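Local coordinates for protein thymine dioxygenase (PDB 5C3Q) that probably oxidises the methyl group of thymine, as a thymine-7-hydroxylase of the iron- and 2-oxoglutarate-dependent dioxygenase family, at residues L32-F42 with V165-M173; L194-F204 with E282-S290. One frame throughout, in Å; residues are numbered along the deposited sequence.

Interaction 1: residues L32-F42 with V165-M173; sequences LETAKAILHGF and VMRAIAVGM
Phe42 and Ile169 meet with their side chains at about a right angle: Ile169 sets CG1 and CD1 against the CD2 and CE2 atoms of the ring, and its CD1 lies 3.7 Å from Phe42 CE2. Val165 CG1 comes to the same carbon from the ring edge, near its plane, so CE2 is touched by two residues one helical turn apart. The ring gets there because CG stands anti to the carbonyl carbon of Phe42 (chi1 -70°). A serine here would probably leave the methyl end of Ile169 and Val165 CG1 facing a gap where the ring had been.

One turn back, Leu39 reaches over the backbone of the other helix, its CD2 only 3.4 Å from Gly172 C and 3.8 Å from Met173 CG; with CG anti to the backbone N (chi1 179°), its other branch, CD1, is turned to Ile169 CG2. The close pass runs over Gly172, which has no side chain; the place a CB would take is already filled by Ala35 O and Leu39 CB. The backbones come close where Gly172 and the alanines face each other: Gly172 CA is 4.3 Å from Lys36 CA, and Ala35 CB sits against Ala168 O while also touching Val171 CG1. Ile38 CD1 rests on Ala168 CB.

The segment axes pass 7.5 Å apart at -99°, a nearly perpendicular crossing, and no hydrogen bond spans it. Around this apolar patch, Phe23 of helix 21-25 touches both Ala35 and Ala168, strand 13-19 meets Ile38 through Ile18, and strand 47-51 offers Ile48 to Ile38 and Phe42 and Leu50 to Val165.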
loop_
_atom_site.group_PDB
_atom_site.type_symbol
_atom_site.label_atom_id
_atom_site.label_comp_id
_atom_site.label_asym_id
_atom_site.label_seq_id
_atom_site.Cartn_x
_atom_site.Cartn_y
_atom_site.Cartn_z
ATOM N N LEU A 32 3.569 21.677 13.616
ATOM C CA LEU A 32 2.205 21.950 13.172
ATOM C C LEU A 32 2.139 22.232 11.672
ATOM O O LEU A 32 1.258 21.716 10.980
ATOM C CB LEU A 32 1.613 23.130 13.949
ATOM C CG LEU A 32 0.152 23.471 13.636
ATOM C CD1 LEU A 32 -0.772 22.306 13.971
ATOM C CD2 LEU A 32 -0.277 24.717 14.389
ATOM N N GLU A 33 3.066 23.046 11.170
ATOM C CA GLU A 33 3.132 23.329 9.732
ATOM C C GLU A 33 3.257 22.031 8.932
ATOM O O GLU A 33 2.586 21.844 7.918
ATOM C CB GLU A 33 4.315 24.247 9.403
ATOM C CG GLU A 33 4.407 24.633 7.929
ATOM C CD GLU A 33 5.629 25.481 7.605
ATOM O OE1 GLU A 33 5.458 26.541 6.965
ATOM O OE2 GLU A 33 6.759 25.095 7.986
ATOM N N THR A 34 4.125 21.142 9.396
ATOM C CA THR A 34 4.381 19.883 8.708
ATOM C C THR A 34 3.158 18.958 8.777
ATOM O O THR A 34 2.791 18.333 7.786
ATOM C CB THR A 34 5.624 19.184 9.293
ATOM O OG1 THR A 34 6.736 20.087 9.253
ATOM C CG2 THR A 34 5.975 17.943 8.500
ATOM N N ALA A 35 2.536 18.881 9.949
ATOM C CA ALA A 35 1.339 18.067 10.137
ATOM C C ALA A 35 0.202 18.539 9.230
ATOM O O ALA A 35 -0.481 17.723 8.607
ATOM C CB ALA A 35 0.903 18.098 11.593
ATOM N N LYS A 36 0.009 19.856 9.155
ATOM C CA LYS A 36 -0.998 20.443 8.268
ATOM C C LYS A 36 -0.727 20.142 6.795
ATOM O O LYS A 36 -1.667 19.932 6.025
ATOM C CB LYS A 36 -1.095 21.960 8.476
ATOM C CG LYS A 36 -1.784 22.363 9.770
ATOM C CD LYS A 36 -1.732 23.867 9.981
ATOM C CE LYS A 36 -2.549 24.284 11.190
ATOM N NZ LYS A 36 -2.556 25.760 11.366
ATOM N N ALA A 37 0.549 20.130 6.406
ATOM C CA ALA A 37 0.932 19.818 5.024
ATOM C C ALA A 37 0.621 18.358 4.687
ATOM O O ALA A 37 0.124 18.056 3.601
ATOM C CB ALA A 37 2.411 20.106 4.799
ATOM N N ILE A 38 0.924 17.465 5.627
ATOM C CA ILE A 38 0.598 16.047 5.495
ATOM C C ILE A 38 -0.913 15.869 5.337
ATOM O O ILE A 38 -1.368 15.223 4.399
ATOM C CB ILE A 38 1.125 15.238 6.702
ATOM C CG1 ILE A 38 2.657 15.158 6.646
ATOM C CG2 ILE A 38 0.523 13.839 6.736
ATOM C CD1 ILE A 38 3.313 14.713 7.939
ATOM N N LEU A 39 -1.681 16.454 6.253
ATOM C CA LEU A 39 -3.138 16.377 6.193
ATOM C C LEU A 39 -3.696 16.956 4.889
ATOM O O LEU A 39 -4.552 16.348 4.260
ATOM C CB LEU A 39 -3.771 17.090 7.386
ATOM C CG LEU A 39 -5.304 17.086 7.407
ATOM C CD1 LEU A 39 -5.851 15.666 7.439
ATOM C CD2 LEU A 39 -5.828 17.889 8.583
ATOM N N HIS A 40 -3.207 18.123 4.485
ATOM C CA HIS A 40 -3.672 18.753 3.253
ATOM C C HIS A 40 -3.443 17.837 2.047
ATOM O O HIS A 40 -4.298 17.747 1.166
ATOM C CB HIS A 40 -2.991 20.102 3.039
ATOM C CG HIS A 40 -3.523 20.862 1.865
ATOM N ND1 HIS A 40 -4.736 21.516 1.889
ATOM C CD2 HIS A 40 -3.013 21.062 0.629
ATOM C CE1 HIS A 40 -4.948 22.091 0.721
ATOM N NE2 HIS A 40 -3.918 21.832 -0.063
ATOM N N GLY A 41 -2.301 17.151 2.024
ATOM C CA GLY A 41 -2.008 16.148 0.993
ATOM C C GLY A 41 -3.032 15.023 0.947
ATOM O O GLY A 41 -3.514 14.657 -0.128
ATOM N N PHE A 42 -3.371 14.475 2.110
ATOM C CA PHE A 42 -4.379 13.414 2.183
ATOM C C PHE A 42 -5.779 13.923 1.817
ATOM O O PHE A 42 -6.574 13.181 1.249
ATOM C CB PHE A 42 -4.404 12.758 3.566
ATOM C CG PHE A 42 -3.192 11.906 3.872
ATOM C CD1 PHE A 42 -2.747 10.945 2.973
ATOM C CD2 PHE A 42 -2.508 12.055 5.074
ATOM C CE1 PHE A 42 -1.645 10.158 3.256
ATOM C CE2 PHE A 42 -1.405 11.271 5.362
ATOM C CZ PHE A 42 -0.973 10.318 4.454
ATOM N N VAL A 165 2.467 8.706 11.516
ATOM C CA VAL A 165 1.709 9.355 10.444
ATOM C C VAL A 165 0.292 9.695 10.910
ATOM O O VAL A 165 -0.210 10.774 10.614
ATOM C CB VAL A 165 1.660 8.511 9.147
ATOM C CG1 VAL A 165 0.714 9.139 8.127
ATOM C CG2 VAL A 165 3.048 8.389 8.539
ATOM N N MET A 166 -0.344 8.786 11.645
ATOM C CA MET A 166 -1.677 9.055 12.192
ATOM C C MET A 166 -1.630 10.201 13.207
ATOM O O MET A 166 -2.547 11.024 13.253
ATOM C CB MET A 166 -2.290 7.802 12.825
ATOM C CG MET A 166 -2.570 6.659 11.852
ATOM S SD MET A 166 -3.383 7.095 10.296
ATOM C CE MET A 166 -5.016 7.572 10.847
ATOM N N ARG A 167 -0.555 10.271 13.994
ATOM C CA ARG A 167 -0.350 11.405 14.901
ATOM C C ARG A 167 -0.249 12.722 14.130
ATOM O O ARG A 167 -0.817 13.721 14.551
ATOM C CB ARG A 167 0.891 11.208 15.777
ATOM C CG ARG A 167 0.669 10.225 16.905
ATOM C CD ARG A 167 1.941 9.933 17.682
ATOM N NE ARG A 167 1.697 8.900 18.682
ATOM C CZ ARG A 167 2.630 8.339 19.448
ATOM N NH1 ARG A 167 3.904 8.699 19.346
ATOM N NH2 ARG A 167 2.282 7.405 20.327
ATOM N N ALA A 168 0.463 12.719 13.004
ATOM C CA ALA A 168 0.538 13.909 12.144
ATOM C C ALA A 168 -0.837 14.304 11.619
ATOM O O ALA A 168 -1.179 15.481 11.587
ATOM C CB ALA A 168 1.497 13.682 10.987
ATOM N N ILE A 169 -1.626 13.317 11.209
ATOM C CA ILE A 169 -2.994 13.574 10.776
ATOM C C ILE A 169 -3.814 14.219 11.902
ATOM O O ILE A 169 -4.537 15.183 11.667
ATOM C CB ILE A 169 -3.670 12.289 10.259
ATOM C CG1 ILE A 169 -3.067 11.909 8.900
ATOM C CG2 ILE A 169 -5.176 12.473 10.154
ATOM C CD1 ILE A 169 -3.460 10.538 8.401
ATOM N N ALA A 170 -3.697 13.686 13.114
ATOM C CA ALA A 170 -4.439 14.213 14.266
ATOM C C ALA A 170 -4.022 15.642 14.593
ATOM O O ALA A 170 -4.870 16.512 14.810
ATOM C CB ALA A 170 -4.244 13.315 15.479
ATOM N N VAL A 171 -2.714 15.883 14.610
ATOM C CA VAL A 171 -2.188 17.220 14.878
ATOM C C VAL A 171 -2.661 18.184 13.790
ATOM O O VAL A 171 -3.046 19.310 14.083
ATOM C CB VAL A 171 -0.644 17.217 14.995
ATOM C CG1 VAL A 171 -0.092 18.637 15.050
ATOM C CG2 VAL A 171 -0.216 16.448 16.239
ATOM N N GLY A 172 -2.657 17.730 12.539
ATOM C CA GLY A 172 -3.141 18.546 11.427
ATOM C C GLY A 172 -4.616 18.893 11.560
ATOM O O GLY A 172 -5.034 19.997 11.219
ATOM N N MET A 173 -5.396 17.937 12.061
ATOM C CA MET A 173 -6.832 18.121 12.297
ATOM C C MET A 173 -7.126 19.008 13.505
ATOM O O MET A 173 -8.243 19.505 13.646
ATOM C CB MET A 173 -7.516 16.764 12.519
ATOM C CG MET A 173 -7.758 15.951 11.258
ATOM S SD MET A 173 -8.437 14.329 11.668
ATOM C CE MET A 173 -8.728 13.646 10.039
#

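Interaction 2: residues L194-F204 with E282-S290; sequences LHYPAVKSEVF and EDVHPPRYS. With AKG (2-oxoglutaric acid), chain F.
Tyr196 and Arg288 lie side by side on neighbouring antiparallel strands of the double-stranded beta-helix (DSBH) fold and grip one carboxylate of 2-oxoglutarate. The backbone pairing is in two runs: Leu194, Tyr196 and Val199 form hydrogen-bonded pairs with Ser290, Arg288 and His285, interrupted by the Pro197-Ala198 and Pro286-Pro287 bends, and Ser201 N bonds to Asp283 O beyond them. Its straightest bond, Tyr196 N to Arg288 O, is 2.7 Å long with 175° at the hydrogen.

Of the aromatic contacts, His195 and Tyr289 are near parallel, planes at 22°, but slid so far that the rings barely overlap. A water bridges His195 NE2 and Tyr289 OH, while His195 ND1 is bonded to Glu121.

One side-chain bond lies within 282-290: His285 ND1 donates to Glu282 OE2 on its anti side at 2.8 Å.

The hydrogen bonds to the ligand come from charged and hydroxyl groups, with Leu194 CD1 packed near its O2. Arg288 is extended from CG to NE and gives NH1 to O4 and NH2 to O3, the latter at 2.8 Å; NH2 is also bonded to Gln227. This two-pronged hydrogen bonding from a guanidinium would favour a charged carboxylate. Ligand O4 takes three donors: Arg288 NH1, Tyr196 OH at 2.7 Å and Ser290 OG at 2.7 Å.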
loop_
_atom_site.group_PDB
_atom_site.type_symbol
_atom_site.label_atom_id
_atom_site.label_comp_id
_atom_site.label_asym_id
_atom_site.label_seq_id
_atom_site.Cartn_x
_atom_site.Cartn_y
_atom_site.Cartn_z
ATOM N N LEU A 194 6.447 -7.354 -3.035
ATOM C CA LEU A 194 6.040 -7.458 -4.436
ATOM C C LEU A 194 7.239 -7.600 -5.361
ATOM O O LEU A 194 8.239 -6.894 -5.222
ATOM C CB LEU A 194 5.230 -6.231 -4.853
ATOM C CG LEU A 194 3.795 -6.172 -4.324
ATOM C CD1 LEU A 194 3.300 -4.734 -4.221
ATOM C CD2 LEU A 194 2.879 -7.002 -5.207
ATOM N N HIS A 195 7.115 -8.515 -6.313
ATOM C CA HIS A 195 8.089 -8.675 -7.373
ATOM C C HIS A 195 7.353 -8.723 -8.706
ATOM O O HIS A 195 6.482 -9.566 -8.917
ATOM C CB HIS A 195 8.914 -9.943 -7.150
ATOM C CG HIS A 195 9.746 -10.339 -8.327
ATOM N ND1 HIS A 195 9.677 -11.591 -8.896
ATOM C CD2 HIS A 195 10.656 -9.645 -9.051
ATOM C CE1 HIS A 195 10.514 -11.656 -9.915
ATOM N NE2 HIS A 195 11.119 -10.488 -10.031
ATOM N N TYR A 196 7.691 -7.791 -9.589
ATOM C CA TYR A 196 7.137 -7.755 -10.933
ATOM C C TYR A 196 8.238 -8.243 -11.872
ATOM O O TYR A 196 9.187 -7.509 -12.133
ATOM C CB TYR A 196 6.708 -6.332 -11.298
ATOM C CG TYR A 196 5.691 -5.718 -10.359
ATOM C CD1 TYR A 196 6.088 -5.015 -9.223
ATOM C CD2 TYR A 196 4.328 -5.832 -10.610
ATOM C CE1 TYR A 196 5.152 -4.454 -8.361
ATOM C CE2 TYR A 196 3.390 -5.267 -9.763
ATOM C CZ TYR A 196 3.806 -4.579 -8.640
ATOM O OH TYR A 196 2.865 -4.021 -7.806
ATOM N N PRO A 197 8.140 -9.497 -12.359
ATOM C CA PRO A 197 9.230 -10.060 -13.166
ATOM C C PRO A 197 9.599 -9.238 -14.400
ATOM O O PRO A 197 8.768 -8.500 -14.939
ATOM C CB PRO A 197 8.684 -11.428 -13.602
ATOM C CG PRO A 197 7.666 -11.779 -12.579
ATOM C CD PRO A 197 7.060 -10.477 -12.138
ATOM N N ALA A 198 10.852 -9.367 -14.827
ATOM C CA ALA A 198 11.294 -8.775 -16.075
ATOM C C ALA A 198 10.340 -9.226 -17.167
ATOM O O ALA A 198 9.965 -10.396 -17.221
ATOM C CB ALA A 198 12.716 -9.211 -16.400
ATOM N N VAL A 199 9.927 -8.296 -18.020
ATOM C CA VAL A 199 8.964 -8.604 -19.070
ATOM C C VAL A 199 9.286 -7.814 -20.334
ATOM O O VAL A 199 9.665 -6.643 -20.264
ATOM C CB VAL A 199 7.515 -8.328 -18.596
ATOM C CG1 VAL A 199 7.352 -6.892 -18.101
ATOM C CG2 VAL A 199 6.510 -8.648 -19.697
ATOM N N LYS A 200 9.153 -8.470 -21.486
ATOM C CA LYS A 200 9.332 -7.809 -22.774
ATOM C C LYS A 200 8.208 -6.813 -22.996
ATOM O O LYS A 200 7.048 -7.107 -22.710
ATOM C CB LYS A 200 9.322 -8.826 -23.916
ATOM C CG LYS A 200 10.526 -9.741 -23.964
ATOM C CD LYS A 200 10.638 -10.384 -25.338
ATOM C CE LYS A 200 11.829 -11.316 -25.432
ATOM N NZ LYS A 200 11.571 -12.630 -24.778
ATOM N N SER A 201 8.546 -5.641 -23.522
ATOM C CA SER A 201 7.538 -4.618 -23.797
ATOM C C SER A 201 6.482 -5.099 -24.801
ATOM O O SER A 201 5.338 -4.646 -24.758
ATOM C CB SER A 201 8.195 -3.327 -24.291
ATOM O OG SER A 201 9.016 -3.572 -25.418
ATOM N N GLU A 202 6.862 -6.016 -25.695
ATOM C CA GLU A 202 5.929 -6.547 -26.696
ATOM C C GLU A 202 4.770 -7.331 -26.070
ATOM O O GLU A 202 3.687 -7.397 -26.649
ATOM C CB GLU A 202 6.660 -7.414 -27.737
ATOM C CG GLU A 202 7.162 -8.760 -27.223
ATOM C CD GLU A 202 7.927 -9.555 -28.274
ATOM O OE1 GLU A 202 8.665 -10.487 -27.890
ATOM O OE2 GLU A 202 7.792 -9.260 -29.480
ATOM N N VAL A 203 4.997 -7.914 -24.893
ATOM C CA VAL A 203 3.938 -8.606 -24.145
ATOM C C VAL A 203 2.723 -7.699 -23.958
ATOM O O VAL A 203 1.582 -8.150 -24.071
ATOM C CB VAL A 203 4.427 -9.096 -22.761
ATOM C CG1 VAL A 203 3.269 -9.624 -21.920
ATOM C CG2 VAL A 203 5.487 -10.177 -22.923
ATOM N N PHE A 204 2.981 -6.420 -23.688
ATOM C CA PHE A 204 1.922 -5.429 -23.493
ATOM C C PHE A 204 1.169 -5.073 -24.786
ATOM O O PHE A 204 0.069 -4.526 -24.728
ATOM C CB PHE A 204 2.499 -4.167 -22.838
ATOM C CG PHE A 204 3.006 -4.394 -21.438
ATOM C CD1 PHE A 204 4.313 -4.805 -21.211
ATOM C CD2 PHE A 204 2.170 -4.209 -20.346
ATOM C CE1 PHE A 204 4.777 -5.022 -19.922
ATOM C CE2 PHE A 204 2.627 -4.426 -19.055
ATOM C CZ PHE A 204 3.931 -4.833 -18.842
ATOM N N GLU A 282 12.003 0.689 -24.069
ATOM C CA GLU A 282 13.031 -0.346 -24.015
ATOM C C GLU A 282 12.431 -1.678 -24.460
ATOM O O GLU A 282 11.226 -1.902 -24.320
ATOM C CB GLU A 282 13.622 -0.461 -22.603
ATOM C CG GLU A 282 12.597 -0.685 -21.496
ATOM C CD GLU A 282 13.186 -0.555 -20.100
ATOM O OE1 GLU A 282 14.427 -0.474 -19.970
ATOM O OE2 GLU A 282 12.404 -0.534 -19.122
ATOM N N ASP A 283 13.267 -2.554 -25.008
ATOM C CA ASP A 283 12.802 -3.864 -25.463
ATOM C C ASP A 283 12.372 -4.741 -24.284
ATOM O O ASP A 283 11.362 -5.435 -24.362
ATOM C CB ASP A 283 13.885 -4.571 -26.285
ATOM C CG ASP A 283 14.167 -3.869 -27.607
ATOM O OD1 ASP A 283 13.253 -3.194 -28.132
ATOM O OD2 ASP A 283 15.298 -3.995 -28.120
ATOM N N VAL A 284 13.143 -4.690 -23.198
ATOM C CA VAL A 284 12.879 -5.492 -22.012
ATOM C C VAL A 284 12.813 -4.593 -20.782
ATOM O O VAL A 284 13.725 -3.799 -20.531
ATOM C CB VAL A 284 13.980 -6.551 -21.797
ATOM C CG1 VAL A 284 13.646 -7.453 -20.613
ATOM C CG2 VAL A 284 14.170 -7.391 -23.052
ATOM N N HIS A 285 11.731 -4.720 -20.020
ATOM C CA HIS A 285 11.612 -4.033 -18.742
ATOM C C HIS A 285 12.240 -4.907 -17.666
ATOM O O HIS A 285 11.841 -6.058 -17.505
ATOM C CB HIS A 285 10.148 -3.755 -18.419
ATOM C CG HIS A 285 9.479 -2.872 -19.421
ATOM N ND1 HIS A 285 9.891 -1.577 -19.656
ATOM C CD2 HIS A 285 8.442 -3.096 -20.261
ATOM C CE1 HIS A 285 9.132 -1.041 -20.595
ATOM N NE2 HIS A 285 8.244 -1.941 -20.977
ATOM N N PRO A 286 13.238 -4.382 -16.935
ATOM C CA PRO A 286 13.855 -5.213 -15.893
ATOM C C PRO A 286 12.886 -5.533 -14.749
ATOM O O PRO A 286 11.785 -4.988 -14.710
ATOM C CB PRO A 286 15.022 -4.353 -15.383
ATOM C CG PRO A 286 15.156 -3.213 -16.336
ATOM C CD PRO A 286 13.823 -3.032 -16.986
ATOM N N PRO A 287 13.290 -6.421 -13.824
ATOM C CA PRO A 287 12.428 -6.704 -12.677
ATOM C C PRO A 287 12.154 -5.454 -11.839
ATOM O O PRO A 287 13.057 -4.639 -11.644
ATOM C CB PRO A 287 13.244 -7.720 -11.867
ATOM C CG PRO A 287 14.213 -8.305 -12.837
ATOM C CD PRO A 287 14.543 -7.191 -13.771
ATOM N N ARG A 288 10.917 -5.300 -11.373
ATOM C CA ARG A 288 10.559 -4.224 -10.453
ATOM C C ARG A 288 10.215 -4.808 -9.079
ATOM O O ARG A 288 9.450 -5.774 -8.971
ATOM C CB ARG A 288 9.382 -3.405 -10.998
ATOM C CG ARG A 288 8.828 -2.365 -10.031
ATOM C CD ARG A 288 7.875 -1.401 -10.720
ATOM N NE ARG A 288 7.504 -0.278 -9.859
ATOM C CZ ARG A 288 6.553 -0.302 -8.922
ATOM N NH1 ARG A 288 5.845 -1.403 -8.693
ATOM N NH2 ARG A 288 6.313 0.790 -8.201
ATOM N N TYR A 289 10.791 -4.215 -8.038
ATOM C CA TYR A 289 10.491 -4.587 -6.663
ATOM C C TYR A 289 9.831 -3.430 -5.954
ATOM O O TYR A 289 10.267 -2.282 -6.066
ATOM C CB TYR A 289 11.761 -4.964 -5.905
ATOM C CG TYR A 289 12.411 -6.207 -6.433
ATOM C CD1 TYR A 289 12.011 -7.461 -5.993
ATOM C CD2 TYR A 289 13.419 -6.131 -7.387
ATOM C CE1 TYR A 289 12.598 -8.612 -6.485
ATOM C CE2 TYR A 289 14.018 -7.276 -7.887
ATOM C CZ TYR A 289 13.603 -8.512 -7.432
ATOM O OH TYR A 289 14.189 -9.650 -7.925
ATOM N N SER A 290 8.769 -3.739 -5.224
ATOM C CA SER A 290 8.190 -2.791 -4.295
ATOM C C SER A 290 7.734 -3.524 -3.046
ATOM O O SER A 290 7.639 -4.761 -3.022
ATOM C CB SER A 290 7.024 -2.029 -4.938
ATOM O OG SER A 290 5.947 -2.894 -5.244
HETATM C C1 AKG F . -0.608 -2.571 -3.967
HETATM O O1 AKG F . -1.732 -2.333 -3.449
HETATM O O2 AKG F . -0.015 -3.652 -3.773
HETATM C C2 AKG F . 0.022 -1.561 -4.832
HETATM O O5 AKG F . -0.613 -0.565 -5.168
HETATM C C3 AKG F . 1.449 -1.764 -5.304
HETATM C C4 AKG F . 1.957 -0.531 -6.046
HETATM C C5 AKG F . 3.405 -0.680 -6.449
HETATM O O3 AKG F . 4.070 0.363 -6.620
HETATM O O4 AKG F . 3.896 -1.818 -6.613
HETATM O O HOH W 1 13.656 -11.073 -10.823
#

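Both contacts are partly buried and lie on opposite sides of the chain's centre, about 36 Å apart between centres and about 17 Å between nearest atoms. They share no element: interaction 1 crosses helices 28-44 and 147-173, whereas interaction 2 pairs strands 190-200 and 284-295. Their chemistry diverges accordingly. The helix crossing buries 487 Å² through apolar packing alone; the strand pair buries 750 Å² and combines antiparallel backbone bonding in two runs with polar side chains turned to the cosubstrate. Distance from the metal differs too: the Phe42 side chain is about 13 Å from the nickel ion, that of Leu194 about 7 Å.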